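Local structure of restriction endonuclease PacI (3LDY) at residues A13-A18 with G56-R61; T2-C7 with K22-C27; Q87-D92 with A105-F110. The protein probably cleaves double-stranded DNA at an AT-rich recognition sequence, as a zinc-containing, dimeric restriction endonuclease of the HNH (beta-beta-alpha-metal) kind. One frame throughout, in Å; residues are numbered along the deposited sequence. Where two conformers were deposited one is given.

Contact 1 of 3, residues A13-A18 with G56-R61; sequences ADEFYA and GLSAQR. With nucleotides of chain C.
The carboxylate of Glu15 reaches into the bend of residues 56-61 and carries the close-packed part of the contact. OE1 lies at the edge of the Arg61 guanidinium, in its plane, and the salt bridge to NH2 is long at 3.3 Å, with the two flat groups turned nearly perpendicular (86°). OE2 points at the backbone N of Ser58, where the modelled separation is too short to be taken literally. A bend at chi2 (-28°) brings the carboxylate round to these partners, and CG of Glu15 rests 3.8 Å from CD2 of Leu57. Serine suits the next place: the small CB of Ser58 fits 3.1 Å from Asp14 O, while its OG bonds to Glu70. Glu70 also takes NE of Arg61, so the arginine joins two acidic residues.

Looser packing marks the exposed side, where a water joins OD2 of Asp14 (2.7 Å) to N of Ala59 (3.1 Å). Tyr17 sends its OH to OP2 of DA5 of chain C, 2.6 Å off, and that sugar covers one ring face.

The contact joins the loop between strand 10-11 and helix 25-40 to the turn leaving helix 48-55, with Lys25 touching Tyr17 and Arg61, and Leu11 touching Leu57.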
loop_
_atom_site.group_PDB
_atom_site.type_symbol
_atom_site.label_atom_id
_atom_site.label_comp_id
_atom_site.label_asym_id
_atom_site.label_seq_id
_atom_site.Cartn_x
_atom_site.Cartn_y
_atom_site.Cartn_z
ATOM N N ALA A 13 16.724 -8.665 -25.775
ATOM C CA ALA A 13 15.337 -8.198 -25.854
ATOM C C ALA A 13 14.693 -7.939 -24.489
ATOM O O ALA A 13 13.826 -7.076 -24.387
ATOM C CB ALA A 13 14.479 -9.191 -26.636
ATOM N N ASP A 14 15.085 -8.696 -23.457
ATOM C CA ASP A 14 14.463 -8.536 -22.119
ATOM C C ASP A 14 14.920 -7.270 -21.335
ATOM O O ASP A 14 14.406 -6.993 -20.247
ATOM C CB ASP A 14 14.587 -9.820 -21.268
ATOM C CG ASP A 14 16.022 -10.136 -20.866
ATOM O OD1 ASP A 14 16.953 -9.532 -21.425
ATOM O OD2 ASP A 14 16.222 -11.002 -19.980
ATOM N N GLU A 15 15.876 -6.519 -21.900
ATOM C CA GLU A 15 16.307 -5.226 -21.350
ATOM C C GLU A 15 15.532 -4.091 -21.975
ATOM O O GLU A 15 15.700 -2.927 -21.578
ATOM C CB GLU A 15 17.768 -4.944 -21.658
ATOM C CG GLU A 15 18.806 -5.264 -20.587
ATOM C CD GLU A 15 18.345 -5.203 -19.150
ATOM O OE1 GLU A 15 18.105 -4.122 -18.567
ATOM O OE2 GLU A 15 18.289 -6.290 -18.572
ATOM N N PHE A 16 14.714 -4.426 -22.972
ATOM C CA PHE A 16 13.872 -3.443 -23.652
ATOM C C PHE A 16 12.385 -3.581 -23.280
ATOM O O PHE A 16 11.974 -4.592 -22.692
ATOM C CB PHE A 16 14.129 -3.493 -25.182
ATOM C CG PHE A 16 15.540 -3.057 -25.562
ATOM C CD1 PHE A 16 16.520 -4.000 -25.866
ATOM C CD2 PHE A 16 15.893 -1.700 -25.546
ATOM C CE1 PHE A 16 17.836 -3.593 -26.190
ATOM C CE2 PHE A 16 17.203 -1.279 -25.846
ATOM C CZ PHE A 16 18.180 -2.229 -26.176
ATOM N N TYR A 17 11.600 -2.548 -23.598
ATOM C CA TYR A 17 10.158 -2.510 -23.343
ATOM C C TYR A 17 9.364 -3.161 -24.492
ATOM O O TYR A 17 9.898 -3.361 -25.578
ATOM C CB TYR A 17 9.705 -1.061 -23.128
ATOM C CG TYR A 17 10.174 -0.476 -21.806
ATOM C CD1 TYR A 17 11.249 0.428 -21.749
ATOM C CD2 TYR A 17 9.554 -0.843 -20.601
ATOM C CE1 TYR A 17 11.684 0.963 -20.501
ATOM C CE2 TYR A 17 9.995 -0.326 -19.366
ATOM C CZ TYR A 17 11.045 0.569 -19.324
ATOM O OH TYR A 17 11.438 1.057 -18.093
ATOM N N ALA A 18 8.102 -3.489 -24.249
ATOM C CA ALA A 18 7.251 -4.140 -25.253
ATOM C C ALA A 18 6.453 -3.133 -26.078
ATOM O O ALA A 18 6.053 -3.419 -27.203
ATOM C CB ALA A 18 6.324 -5.149 -24.588
ATOM N N GLY A 56 22.124 -3.698 -13.214
ATOM C CA GLY A 56 22.454 -5.008 -13.797
ATOM C C GLY A 56 21.537 -5.345 -14.967
ATOM O O GLY A 56 21.125 -4.459 -15.714
ATOM N N LEU A 57 21.190 -6.623 -15.110
ATOM C CA LEU A 57 20.397 -7.066 -16.250
ATOM C C LEU A 57 19.102 -7.765 -15.846
ATOM O O LEU A 57 19.012 -8.367 -14.774
ATOM C CB LEU A 57 21.231 -7.962 -17.163
ATOM C CG LEU A 57 22.451 -7.308 -17.808
ATOM C CD1 LEU A 57 23.304 -8.400 -18.413
ATOM C CD2 LEU A 57 22.072 -6.213 -18.860
ATOM N N SER A 58 18.118 -7.709 -16.739
ATOM C CA SER A 58 16.737 -8.101 -16.435
ATOM C C SER A 58 16.553 -9.468 -15.751
ATOM O O SER A 58 15.813 -9.570 -14.764
ATOM C CB SER A 58 15.869 -7.988 -17.682
ATOM O OG SER A 58 14.507 -8.191 -17.332
ATOM N N ALA A 59 17.242 -10.498 -16.237
ATOM C CA ALA A 59 17.076 -11.865 -15.708
ATOM C C ALA A 59 17.688 -12.061 -14.315
ATOM O O ALA A 59 17.386 -13.053 -13.631
ATOM C CB ALA A 59 17.633 -12.907 -16.691
ATOM N N GLN A 60 18.509 -11.109 -13.885
ATOM C CA GLN A 60 19.140 -11.152 -12.561
ATOM C C GLN A 60 18.398 -10.347 -11.505
ATOM O O GLN A 60 18.685 -10.460 -10.311
ATOM C CB GLN A 60 20.580 -10.658 -12.647
ATOM C CG GLN A 60 21.463 -11.578 -13.451
ATOM C CD GLN A 60 21.258 -13.006 -13.037
ATOM O OE1 GLN A 60 21.554 -13.374 -11.899
ATOM N NE2 GLN A 60 20.727 -13.824 -13.948
ATOM N N ARG A 61 17.434 -9.531 -11.940
ATOM C CA ARG A 61 16.688 -8.651 -11.031
ATOM C C ARG A 61 15.525 -9.335 -10.304
ATOM O O ARG A 61 14.688 -9.978 -10.927
ATOM C CB ARG A 61 16.191 -7.406 -11.764
ATOM C CG ARG A 61 17.314 -6.497 -12.203
ATOM C CD ARG A 61 16.824 -5.111 -12.517
ATOM N NE ARG A 61 16.135 -5.009 -13.817
ATOM C CZ ARG A 61 16.736 -4.805 -14.991
ATOM N NH1 ARG A 61 18.057 -4.738 -15.080
ATOM N NH2 ARG A 61 16.013 -4.695 -16.103
ATOM P P DA C 5 8.176 0.960 -16.369
ATOM O OP1 DA C 5 8.056 -0.503 -16.205
ATOM O OP2 DA C 5 9.510 1.611 -16.381
ATOM O "O5'" DA C 5 7.485 1.437 -17.729
ATOM C "C5'" DA C 5 6.330 0.788 -18.255
ATOM C "C4'" DA C 5 5.808 1.542 -19.478
ATOM O "O4'" DA C 5 5.573 2.923 -19.097
ATOM C "C3'" DA C 5 6.707 1.644 -20.708
ATOM O "O3'" DA C 5 5.914 1.860 -21.888
ATOM C "C2'" DA C 5 7.519 2.907 -20.414
ATOM C "C1'" DA C 5 6.458 3.802 -19.765
ATOM N N9 DA C 5 6.978 4.775 -18.798
ATOM C C8 DA C 5 8.082 4.620 -17.995
ATOM N N7 DA C 5 8.325 5.640 -17.227
ATOM C C5 DA C 5 7.314 6.530 -17.514
ATOM C C6 DA C 5 7.009 7.821 -17.020
ATOM N N6 DA C 5 7.742 8.441 -16.086
ATOM N N1 DA C 5 5.921 8.452 -17.530
ATOM C C2 DA C 5 5.205 7.834 -18.464
ATOM N N3 DA C 5 5.390 6.629 -18.998
ATOM C C4 DA C 5 6.471 6.020 -18.485
ATOM P P DG C 6 6.082 1.033 -23.247
ATOM O OP1 DG C 6 5.854 -0.388 -22.942
ATOM O OP2 DG C 6 7.366 1.408 -23.875
ATOM O "O5'" DG C 6 4.930 1.653 -24.180
ATOM C "C5'" DG C 6 3.733 2.120 -23.529
ATOM C "C4'" DG C 6 3.556 3.628 -23.658
ATOM O "O4'" DG C 6 4.528 4.364 -22.887
ATOM C "C3'" DG C 6 3.666 4.217 -25.059
ATOM O "O3'" DG C 6 2.385 4.717 -25.398
ATOM C "C2'" DG C 6 4.676 5.359 -24.929
ATOM C "C1'" DG C 6 4.563 5.649 -23.448
ATOM N N9 DG C 6 5.688 6.327 -22.831
ATOM C C8 DG C 6 6.969 5.850 -22.705
ATOM N N7 DG C 6 7.758 6.673 -22.081
ATOM C C5 DG C 6 6.945 7.755 -21.779
ATOM C C6 DG C 6 7.251 8.958 -21.112
ATOM O O6 DG C 6 8.324 9.306 -20.626
ATOM N N1 DG C 6 6.159 9.806 -21.001
ATOM C C2 DG C 6 4.908 9.521 -21.483
ATOM N N2 DG C 6 3.994 10.472 -21.274
ATOM N N3 DG C 6 4.596 8.392 -22.115
ATOM C C4 DG C 6 5.666 7.561 -22.230
HETATM O O HOH W 1 18.750 -10.657 -18.958
HETATM O O HOH W 2 19.884 -2.040 -17.805
#

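Contact 2 of 3, residues T2-C7 with K22-C27; sequences TQCPRC and KMCKGC. With ZN (zinc ion), chain E; nucleotides of chain B.
Cys4 and Cys7 face Cys24 and Cys27 across a zinc ion, each pair supplying two thiolate ligands. Their SG atoms stand 3.8 to 3.9 Å apart across the segments, spaced by the metal, with SG of Cys4 2.3 Å and SG of Cys24 2.4 Å from it. Cys4 turns its sulfur away from its own N (chi1 169°) and into the bend of the chain that follows. There the backbone N of Arg6, at 3.4 Å, and that of Cys7 point at SG of Cys4, and from the facing segment the N of Cys24 adds a fairly straight third bond (3.4 Å, 166°). Three N-H groups on one sulfur would help to spread the negative charge of the thiolate. Cys24 plays a matching part on its side: as N-cap of helix 25-40 it accepts from Cys27 N.

A CPRC turn whose amides point at the first sulfur has the form of a zinc knuckle, and with the second pair held at a helix start the site resembles a treble-clef finger. Proline suits the knuckle, its ring keeping the turn stiff while CD of Pro5 lies 3.6 Å from Lys22 O.

Arg6 and Met23 run side by side, pointing the same way. The aliphatic part of the arginine packs on Cys27, CG of Arg6 3.5 Å from SG of Cys27, and bends at chi2 and chi3 to present one guanidinium face to OP2 of DA2 of chain B. Met23 CE meets the guanidinium at its edge, in plane, 3.4 Å from NH2 of Arg6; the unbranched methionine brings its terminal SD and CE up to this group. Lys48 of helix 48-55 touches both Arg6 and Cys27, and Leu52 packs on Cys7.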
loop_
_atom_site.group_PDB
_atom_site.type_symbol
_atom_site.label_atom_id
_atom_site.label_comp_id
_atom_site.label_asym_id
_atom_site.label_seq_id
_atom_site.Cartn_x
_atom_site.Cartn_y
_atom_site.Cartn_z
ATOM N N THR A 2 20.461 -6.347 -29.280
ATOM C CA THR A 2 20.457 -5.135 -30.114
ATOM C C THR A 2 20.885 -3.934 -29.252
ATOM O O THR A 2 21.049 -4.050 -28.029
ATOM C CB THR A 2 19.105 -4.847 -30.861
ATOM O OG1 THR A 2 18.029 -4.768 -29.922
ATOM C CG2 THR A 2 18.794 -5.908 -31.951
ATOM N N GLN A 3 21.064 -2.786 -29.900
ATOM C CA GLN A 3 21.716 -1.642 -29.270
ATOM C C GLN A 3 20.759 -0.566 -28.782
ATOM O O GLN A 3 19.859 -0.139 -29.510
ATOM C CB GLN A 3 22.726 -1.020 -30.236
ATOM C CG GLN A 3 23.665 -0.045 -29.565
ATOM C CD GLN A 3 24.683 0.526 -30.525
ATOM O OE1 GLN A 3 24.325 1.151 -31.532
ATOM N NE2 GLN A 3 25.964 0.322 -30.218
ATOM N N CYS A 4 20.984 -0.104 -27.556
ATOM C CA CYS A 4 20.148 0.954 -27.006
ATOM C C CYS A 4 20.612 2.293 -27.564
ATOM O O CYS A 4 21.787 2.628 -27.448
ATOM C CB CYS A 4 20.183 0.942 -25.466
ATOM S SG CYS A 4 19.434 2.387 -24.680
ATOM N N PRO A 5 19.690 3.067 -28.174
ATOM C CA PRO A 5 20.109 4.327 -28.806
ATOM C C PRO A 5 20.635 5.350 -27.790
ATOM O O PRO A 5 21.191 6.374 -28.183
ATOM C CB PRO A 5 18.819 4.836 -29.472
ATOM C CG PRO A 5 17.725 4.230 -28.667
ATOM C CD PRO A 5 18.229 2.870 -28.266
ATOM N N ARG A 6 20.460 5.064 -26.504
ATOM C CA ARG A 6 20.839 5.990 -25.446
ATOM C C ARG A 6 22.164 5.636 -24.765
ATOM O O ARG A 6 23.102 6.413 -24.842
ATOM C CB ARG A 6 19.723 6.135 -24.411
ATOM C CG ARG A 6 20.091 7.088 -23.281
ATOM C CD ARG A 6 19.640 8.510 -23.544
ATOM N NE ARG A 6 18.212 8.639 -23.274
ATOM C CZ ARG A 6 17.615 9.765 -22.890
ATOM N NH1 ARG A 6 18.322 10.885 -22.727
ATOM N NH2 ARG A 6 16.307 9.769 -22.659
ATOM N N CYS A 7 22.255 4.486 -24.102
ATOM C CA CYS A 7 23.529 4.086 -23.485
ATOM C C CYS A 7 24.463 3.396 -24.485
ATOM O O CYS A 7 25.610 3.132 -24.160
ATOM C CB CYS A 7 23.302 3.154 -22.295
ATOM S SG CYS A 7 22.490 1.580 -22.742
ATOM N N LYS A 22 11.861 3.251 -27.130
ATOM C CA LYS A 22 13.047 2.687 -27.761
ATOM C C LYS A 22 14.252 2.490 -26.815
ATOM O O LYS A 22 15.064 1.585 -27.049
ATOM C CB LYS A 22 13.441 3.525 -28.988
ATOM C CG LYS A 22 12.494 3.378 -30.193
ATOM C CD LYS A 22 12.993 4.216 -31.384
ATOM C CE LYS A 22 12.040 4.168 -32.583
ATOM N NZ LYS A 22 12.531 5.015 -33.719
ATOM N N MET A 23 14.368 3.297 -25.754
ATOM C CA MET A 23 15.498 3.164 -24.823
ATOM C C MET A 23 15.348 1.934 -23.896
ATOM O O MET A 23 14.232 1.478 -23.655
ATOM C CB MET A 23 15.711 4.464 -24.014
ATOM C CG MET A 23 14.729 4.691 -22.866
ATOM S SD MET A 23 15.052 6.238 -21.967
ATOM C CE MET A 23 13.908 7.357 -22.812
ATOM N N CYS A 24 16.470 1.411 -23.396
ATOM C CA CYS A 24 16.455 0.257 -22.489
ATOM C C CYS A 24 15.886 0.559 -21.083
ATOM O O CYS A 24 15.724 1.723 -20.694
ATOM C CB CYS A 24 17.852 -0.368 -22.376
ATOM S SG CYS A 24 19.010 0.500 -21.301
ATOM N N LYS A 25 15.602 -0.496 -20.323
ATOM C CA LYS A 25 15.014 -0.352 -18.975
ATOM C C LYS A 25 15.926 0.422 -18.012
ATOM O O LYS A 25 15.449 1.190 -17.184
ATOM C CB LYS A 25 14.687 -1.721 -18.375
ATOM C CG LYS A 25 13.565 -2.478 -19.075
ATOM C CD LYS A 25 13.510 -3.909 -18.567
ATOM C CE LYS A 25 12.272 -4.635 -19.102
ATOM N NZ LYS A 25 12.173 -6.018 -18.523
ATOM N N GLY A 26 17.236 0.196 -18.123
ATOM C CA GLY A 26 18.235 0.905 -17.326
ATOM C C GLY A 26 18.219 2.392 -17.614
ATOM O O GLY A 26 18.173 3.227 -16.679
ATOM N N CYS A 27 18.253 2.728 -18.905
ATOM C CA CYS A 27 18.165 4.129 -19.328
ATOM C C CYS A 27 16.867 4.772 -18.845
ATOM O O CYS A 27 16.882 5.854 -18.248
ATOM C CB CYS A 27 18.343 4.267 -20.853
ATOM S SG CYS A 27 20.092 4.177 -21.391
HETATM ZN ZN ZN E . 20.189 2.169 -22.501
ATOM P P DA B 2 19.333 10.501 -26.715
ATOM O OP1 DA B 2 20.787 10.468 -26.413
ATOM O OP2 DA B 2 18.463 9.333 -26.416
ATOM O "O5'" DA B 2 18.681 11.783 -26.013
ATOM C "C5'" DA B 2 19.325 13.058 -26.068
ATOM C "C4'" DA B 2 18.385 14.158 -25.597
ATOM O "O4'" DA B 2 17.181 14.172 -26.407
ATOM C "C3'" DA B 2 17.894 14.054 -24.155
ATOM O "O3'" DA B 2 17.856 15.383 -23.610
ATOM C "C2'" DA B 2 16.500 13.435 -24.317
ATOM C "C1'" DA B 2 16.065 14.226 -25.539
ATOM N N9 DA B 2 14.919 13.728 -26.283
ATOM C C8 DA B 2 14.771 12.487 -26.849
ATOM N N7 DA B 2 13.635 12.338 -27.487
ATOM C C5 DA B 2 13.003 13.568 -27.332
ATOM C C6 DA B 2 11.755 14.063 -27.782
ATOM N N6 DA B 2 10.916 13.310 -28.504
ATOM N N1 DA B 2 11.421 15.345 -27.457
ATOM C C2 DA B 2 12.286 16.086 -26.735
ATOM N N3 DA B 2 13.486 15.728 -26.258
ATOM C C4 DA B 2 13.785 14.448 -26.596
#

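Contact 3 of 3, residues Q87-D92 with A105-F110; sequences QCLGVD and ARLACF. With CA (calcium ion), chain F; ZN (zinc ion), chain D; nucleotides of chain C.
Gly90 and Ala108, then Asp92 and Arg106, form antiparallel hydrogen-bonded pairs, with Val91 and Leu107 as the non-hydrogen-bonded pair between them and the short strand axes turned 131° to each other. Asp92 N to Arg106 O is the straightest of the bonds (2.7 Å, 174°), whereas the return bond from Arg106 N to Asp92 O is weak. CD1 of Leu107 packs 3.5 Å from Gly90 O.

Val91 and Leu107 share one face; CG2 of Val91 meets the Ala105 methyl at 3.7 Å. On the other face Asp92 and Arg106 lie side by side, and the small Ala108 packs its CB against CB of Asp92. The polar ends of Asp92 and Arg106 part: Arg106 NH2 bridges to Asp126, while OD2 of Asp92 is held by Tyr65. With CG anti to its N (chi1 160°), Asp92 turns OD1 to the calcium ion, which OP1 of DT3 of chain C also binds at 2.3 Å. At the far end, CD2 of Leu89 covers CB of Cys109, whose SG binds zinc with Cys63, Cys66 and Cys112.

A hairpin running into helix 110-116, with Asp92 on the first strand and Asn113 on the helix meeting one metal beside a DNA phosphate, is characteristic of the beta-beta-alpha-metal site of HNH nucleases, to which this one probably belongs.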
loop_
_atom_site.group_PDB
_atom_site.type_symbol
_atom_site.label_atom_id
_atom_site.label_comp_id
_atom_site.label_asym_id
_atom_site.label_seq_id
_atom_site.Cartn_x
_atom_site.Cartn_y
_atom_site.Cartn_z
ATOM N N GLN A 87 7.062 -3.077 -16.466
ATOM C CA GLN A 87 7.880 -4.120 -17.066
ATOM C C GLN A 87 9.275 -4.264 -16.447
ATOM O O GLN A 87 10.088 -5.091 -16.878
ATOM C CB GLN A 87 7.985 -3.833 -18.551
ATOM C CG GLN A 87 6.649 -4.058 -19.273
ATOM C CD GLN A 87 6.629 -3.370 -20.608
ATOM O OE1 GLN A 87 5.960 -2.343 -20.787
ATOM N NE2 GLN A 87 7.392 -3.907 -21.557
ATOM N N CYS A 88 9.540 -3.484 -15.409
ATOM C CA CYS A 88 10.817 -3.577 -14.707
ATOM C C CYS A 88 10.677 -3.285 -13.202
ATOM O O CYS A 88 9.629 -2.807 -12.746
ATOM C CB CYS A 88 11.870 -2.674 -15.365
ATOM S SG CYS A 88 11.507 -0.942 -15.240
ATOM N N LEU A 89 11.700 -3.657 -12.441
ATOM C CA LEU A 89 11.717 -3.402 -11.012
ATOM C C LEU A 89 12.351 -2.036 -10.785
ATOM O O LEU A 89 13.217 -1.626 -11.552
ATOM C CB LEU A 89 12.480 -4.513 -10.272
ATOM C CG LEU A 89 11.904 -5.922 -10.500
ATOM C CD1 LEU A 89 12.732 -6.906 -9.737
ATOM C CD2 LEU A 89 10.420 -6.039 -10.083
ATOM N N GLY A 90 11.916 -1.318 -9.755
ATOM C CA GLY A 90 12.460 0.019 -9.503
ATOM C C GLY A 90 13.329 0.056 -8.267
ATOM O O GLY A 90 13.716 -0.981 -7.733
ATOM N N VAL A 91 13.673 1.253 -7.822
ATOM C CA VAL A 91 14.514 1.379 -6.644
ATOM C C VAL A 91 13.742 2.007 -5.479
ATOM O O VAL A 91 12.949 2.948 -5.656
ATOM C CB VAL A 91 15.961 2.009 -6.932
ATOM C CG1 VAL A 91 16.138 2.498 -8.363
ATOM C CG2 VAL A 91 16.369 3.048 -5.935
ATOM N N ASP A 92 13.928 1.399 -4.319
ATOM C CA ASP A 92 13.357 1.848 -3.078
ATOM C C ASP A 92 14.462 2.632 -2.371
ATOM O O ASP A 92 15.579 2.136 -2.269
ATOM C CB ASP A 92 12.976 0.608 -2.255
ATOM C CG ASP A 92 12.809 0.898 -0.756
ATOM O OD1 ASP A 92 12.164 1.909 -0.396
ATOM O OD2 ASP A 92 13.289 0.082 0.075
ATOM N N ALA A 105 19.889 2.760 -1.800
ATOM C CA ALA A 105 19.052 2.090 -2.815
ATOM C C ALA A 105 18.916 0.602 -2.572
ATOM O O ALA A 105 19.850 -0.064 -2.111
ATOM C CB ALA A 105 19.584 2.340 -4.211
ATOM N N ARG A 106 17.736 0.099 -2.905
ATOM C CA ARG A 106 17.397 -1.295 -2.822
ATOM C C ARG A 106 16.455 -1.539 -3.999
ATOM O O ARG A 106 15.601 -0.702 -4.295
ATOM C CB ARG A 106 16.639 -1.501 -1.513
ATOM C CG ARG A 106 16.749 -2.872 -0.968
ATOM C CD ARG A 106 16.439 -2.876 0.529
ATOM N NE ARG A 106 15.984 -4.220 0.802
ATOM C CZ ARG A 106 15.948 -4.812 1.980
ATOM N NH1 ARG A 106 16.340 -4.175 3.081
ATOM N NH2 ARG A 106 15.499 -6.062 2.037
ATOM N N LEU A 107 16.618 -2.659 -4.694
ATOM C CA LEU A 107 15.703 -3.020 -5.768
ATOM C C LEU A 107 14.378 -3.449 -5.165
ATOM O O LEU A 107 14.346 -4.312 -4.245
ATOM C CB LEU A 107 16.283 -4.168 -6.571
ATOM C CG LEU A 107 15.956 -4.166 -8.058
ATOM C CD1 LEU A 107 16.397 -2.893 -8.763
ATOM C CD2 LEU A 107 16.566 -5.397 -8.715
ATOM N N ALA A 108 13.292 -2.831 -5.614
ATOM C CA ALA A 108 11.968 -3.299 -5.168
ATOM C C ALA A 108 10.898 -3.262 -6.287
ATOM O O ALA A 108 10.927 -2.369 -7.155
ATOM C CB ALA A 108 11.504 -2.514 -3.947
ATOM N N CYS A 109 9.966 -4.214 -6.260
ATOM C CA CYS A 109 8.834 -4.193 -7.206
ATOM C C CYS A 109 7.909 -3.022 -6.823
ATOM O O CYS A 109 7.891 -2.622 -5.678
ATOM C CB CYS A 109 8.040 -5.542 -7.196
ATOM S SG CYS A 109 7.241 -6.148 -5.593
ATOM N N PHE A 110 7.128 -2.488 -7.760
ATOM C CA PHE A 110 6.236 -1.347 -7.440
ATOM C C PHE A 110 5.157 -1.678 -6.399
ATOM O O PHE A 110 4.632 -0.785 -5.716
ATOM C CB PHE A 110 5.577 -0.839 -8.727
ATOM C CG PHE A 110 5.103 0.586 -8.656
ATOM C CD1 PHE A 110 5.850 1.522 -7.992
ATOM C CD2 PHE A 110 3.910 0.980 -9.289
ATOM C CE1 PHE A 110 5.437 2.850 -7.911
ATOM C CE2 PHE A 110 3.479 2.322 -9.253
ATOM C CZ PHE A 110 4.248 3.253 -8.545
HETATM CA CA CA F . 10.501 3.380 -1.426
HETATM ZN ZN ZN D . 8.086 -7.122 -4.068
ATOM P P DT C 3 10.494 5.548 -3.583
ATOM O OP1 DT C 3 11.567 4.722 -3.014
ATOM O OP2 DT C 3 10.579 7.055 -3.760
ATOM O "O5'" DT C 3 10.154 4.963 -5.040
ATOM C "C5'" DT C 3 9.621 5.771 -6.111
ATOM C "C4'" DT C 3 8.730 4.854 -6.953
ATOM O "O4'" DT C 3 7.459 5.520 -7.044
ATOM C "C3'" DT C 3 9.126 4.560 -8.412
ATOM O "O3'" DT C 3 8.664 3.274 -8.795
ATOM C "C2'" DT C 3 8.380 5.600 -9.228
ATOM C "C1'" DT C 3 7.158 5.871 -8.373
ATOM N N1 DT C 3 6.763 7.311 -8.394
ATOM C C2 DT C 3 5.497 7.606 -8.852
ATOM O O2 DT C 3 4.741 6.745 -9.213
ATOM N N3 DT C 3 5.138 8.939 -8.899
ATOM C C4 DT C 3 5.927 9.986 -8.519
ATOM O O4 DT C 3 5.511 11.135 -8.604
ATOM C C5 DT C 3 7.260 9.619 -8.033
ATOM C C7 DT C 3 8.194 10.705 -7.588
ATOM C C6 DT C 3 7.632 8.312 -7.999
ATOM P P DA C 5 8.176 0.960 -16.369
ATOM O OP1 DA C 5 8.056 -0.503 -16.205
ATOM O OP2 DA C 5 9.510 1.611 -16.381
ATOM O "O5'" DA C 5 7.485 1.437 -17.729
ATOM C "C5'" DA C 5 6.330 0.788 -18.255
ATOM C "C4'" DA C 5 5.808 1.542 -19.478
ATOM O "O4'" DA C 5 5.573 2.923 -19.097
ATOM C "C3'" DA C 5 6.707 1.644 -20.708
ATOM O "O3'" DA C 5 5.914 1.860 -21.888
ATOM C "C2'" DA C 5 7.519 2.907 -20.414
ATOM C "C1'" DA C 5 6.458 3.802 -19.765
ATOM N N9 DA C 5 6.978 4.775 -18.798
ATOM C C8 DA C 5 8.082 4.620 -17.995
ATOM N N7 DA C 5 8.325 5.640 -17.227
ATOM C C5 DA C 5 7.314 6.530 -17.514
ATOM C C6 DA C 5 7.009 7.821 -17.020
ATOM N N6 DA C 5 7.742 8.441 -16.086
ATOM N N1 DA C 5 5.921 8.452 -17.530
ATOM C C2 DA C 5 5.205 7.834 -18.464
ATOM N N3 DA C 5 5.390 6.629 -18.998
ATOM C C4 DA C 5 6.471 6.020 -18.485
HETATM O O HOH W 3 8.558 -1.830 -10.424
HETATM O O HOH W 4 11.189 4.940 0.403
HETATM O O HOH W 5 8.623 2.713 0.091
#

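Lys25, from contact 2, ties the three contacts together. Its backbone N probably bonds to Glu15 O of contact 1 (2.7 Å), and its NZ, paired with Glu70, reaches Asp14 O at 3.0 Å and Gln87 O of contact 3 at 2.8 Å. Contacts 1 and 2 have centres about 11 Å apart, and the side chain of Glu15 lies about 8 Å from the zinc ion held by contact 2. Contacts 2 and 3 are about 18 Å apart between centres, and that zinc ion is 23.2 Å from the calcium ion of contact 3, at the probable active site. Contacts 1 and 3 both grip the phosphate of DA5 of chain C, contact 3 through Gln87 N to OP1 (2.8 Å).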